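Local coordinates for peptidoglycan D,D-transpeptidase FtsI (PDB 6SYN), which probably cross-links peptidoglycan strands in the periplasm as a class B penicillin-binding protein, a D,D-transpeptidase that is bound by beta-lactams, at residues A[378-383]-A[411-416]. Sequence-based numbering, arbitrary orientation.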
loop_
_atom_site.group_PDB
_atom_site.type_symbol
_atom_site.label_atom_id
_atom_site.label_comp_id
_atom_site.label_asym_id
_atom_site.label_seq_id
_atom_site.Cartn_x
_atom_site.Cartn_y
_atom_site.Cartn_z
ATOM N N ALA A 378 5.707 -6.272 10.924
ATOM C CA ALA A 378 6.885 -5.536 11.447
ATOM C C ALA A 378 7.074 -5.836 12.942
ATOM O O ALA A 378 8.240 -5.858 13.405
ATOM C CB ALA A 378 6.724 -4.056 11.208
ATOM N N THR A 379 5.968 -6.062 13.661
ATOM C CA THR A 379 5.928 -6.409 15.106
ATOM C C THR A 379 6.272 -7.897 15.289
ATOM O O THR A 379 7.030 -8.211 16.241
ATOM C CB THR A 379 4.576 -6.005 15.705
ATOM O OG1 THR A 379 4.368 -4.644 15.327
ATOM C CG2 THR A 379 4.517 -6.142 17.210
ATOM N N ILE A 380 5.745 -8.778 14.427
ATOM C CA ILE A 380 6.148 -10.218 14.361
ATOM C C ILE A 380 7.662 -10.263 14.120
ATOM O O ILE A 380 8.364 -11.015 14.842
ATOM C CB ILE A 380 5.366 -10.988 13.270
ATOM C CG1 ILE A 380 3.898 -11.180 13.660
ATOM C CG2 ILE A 380 6.042 -12.318 12.948
ATOM C CD1 ILE A 380 3.061 -11.900 12.626
ATOM N N GLY A 381 8.124 -9.471 13.145
ATOM C CA GLY A 381 9.518 -9.409 12.669
ATOM C C GLY A 381 10.485 -8.958 13.747
ATOM O O GLY A 381 11.608 -9.484 13.766
ATOM N N SER A 382 10.083 -8.009 14.603
ATOM C CA SER A 382 10.906 -7.512 15.742
ATOM C C SER A 382 10.931 -8.547 16.886
ATOM O O SER A 382 11.621 -8.293 17.898
ATOM C CB SER A 382 10.436 -6.147 16.207
ATOM O OG SER A 382 9.054 -6.149 16.531
ATOM N N MET A 383 10.242 -9.683 16.708
ATOM C CA MET A 383 9.982 -10.722 17.739
ATOM C C MET A 383 9.204 -10.083 18.900
ATOM O O MET A 383 9.662 -10.189 20.052
ATOM C CB MET A 383 11.279 -11.369 18.246
ATOM C CG MET A 383 12.131 -12.003 17.149
ATOM S SD MET A 383 11.316 -13.365 16.260
ATOM C CE MET A 383 12.114 -13.214 14.664
ATOM N N THR A 411 9.505 -18.775 17.809
ATOM C CA THR A 411 8.945 -20.134 17.577
ATOM C C THR A 411 7.886 -20.068 16.472
ATOM O O THR A 411 7.900 -20.956 15.604
ATOM C CB THR A 411 8.381 -20.743 18.869
ATOM O OG1 THR A 411 9.482 -21.162 19.676
ATOM C CG2 THR A 411 7.485 -21.937 18.631
ATOM N N VAL A 412 7.003 -19.067 16.508
ATOM C CA VAL A 412 5.894 -18.913 15.517
ATOM C C VAL A 412 6.467 -18.380 14.200
ATOM O O VAL A 412 5.996 -18.824 13.135
ATOM C CB VAL A 412 4.757 -18.023 16.050
ATOM C CG1 VAL A 412 3.701 -17.752 14.989
ATOM C CG2 VAL A 412 4.118 -18.638 17.284
ATOM N N VAL A 413 7.442 -17.472 14.254
ATOM C CA VAL A 413 8.173 -17.041 13.030
ATOM C C VAL A 413 8.791 -18.300 12.407
ATOM O O VAL A 413 8.613 -18.492 11.189
ATOM C CB VAL A 413 9.213 -15.938 13.311
ATOM C CG1 VAL A 413 10.070 -15.648 12.089
ATOM C CG2 VAL A 413 8.555 -14.650 13.788
ATOM N N HIS A 414 9.441 -19.159 13.204
ATOM C CA HIS A 414 10.066 -20.411 12.694
ATOM C C HIS A 414 8.992 -21.305 12.058
ATOM O O HIS A 414 9.276 -21.865 10.986
ATOM C CB HIS A 414 10.877 -21.163 13.762
ATOM C CG HIS A 414 11.463 -22.425 13.218
ATOM N ND1 HIS A 414 10.848 -23.654 13.371
ATOM C CD2 HIS A 414 12.558 -22.648 12.457
ATOM C CE1 HIS A 414 11.556 -24.584 12.758
ATOM N NE2 HIS A 414 12.608 -23.994 12.190
ATOM N N MET A 415 7.812 -21.424 12.684
ATOM C CA MET A 415 6.626 -22.138 12.123
ATOM C C MET A 415 6.253 -21.556 10.751
ATOM O O MET A 415 5.883 -22.342 9.852
ATOM C CB MET A 415 5.407 -22.022 13.042
ATOM C CG MET A 415 5.394 -23.033 14.164
ATOM S SD MET A 415 4.090 -22.662 15.353
ATOM C CE MET A 415 4.476 -23.856 16.633
ATOM N N MET A 416 6.345 -20.233 10.594
ATOM C CA MET A 416 5.906 -19.516 9.364
ATOM C C MET A 416 6.859 -19.804 8.191
ATOM O O MET A 416 6.458 -19.510 7.048
ATOM C CB MET A 416 5.807 -18.008 9.618
ATOM C CG MET A 416 4.558 -17.622 10.385
ATOM S SD MET A 416 4.751 -16.074 11.297
ATOM C CE MET A 416 4.703 -14.876 9.967
#
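Ile380 and Val413 carry the nearest CA atoms of segments 378-383 and 411-416, with 7.2 Å between Ile380 CA and Val413 CA. Helix 370-381 closes in a Schellman motif within the transpeptidase domain: Met383 N returns to Ile380 O at 3.0 Å, and Met383 takes a positive phi of 60°. Across the interface the contacts are apolar, and all four touching residues are buried. Val413 is central, because its CG2 meets both Ile380 and Met383. In Ile380, chi1 of -71° places CG1 beside the backbone N and leaves CG2 anti to it, the methyl that lies 3.5 Å from Val413 CG2, the two side chains running alongside each other in opposing directions. Met383 reaches the same valine differently: its CB does not point at helix 406-416, but a chain bent at chi2 (-62°) brings the thioether nearer and lays it crosswise over Val413, with Met383 SD 3.9 Å from Val413 CG2. Beyond the pair, Ile380 also touches Phe328, while Val413 and Met416 touch Ala437 of strand 437-446, an outermost strand of the five-stranded antiparallel sheet. Met416 lies about 12 Å by its side chain from the bound beta-lactam-derived ligand, and its terminal CE stops 4.2 Å from Ile380 CG2.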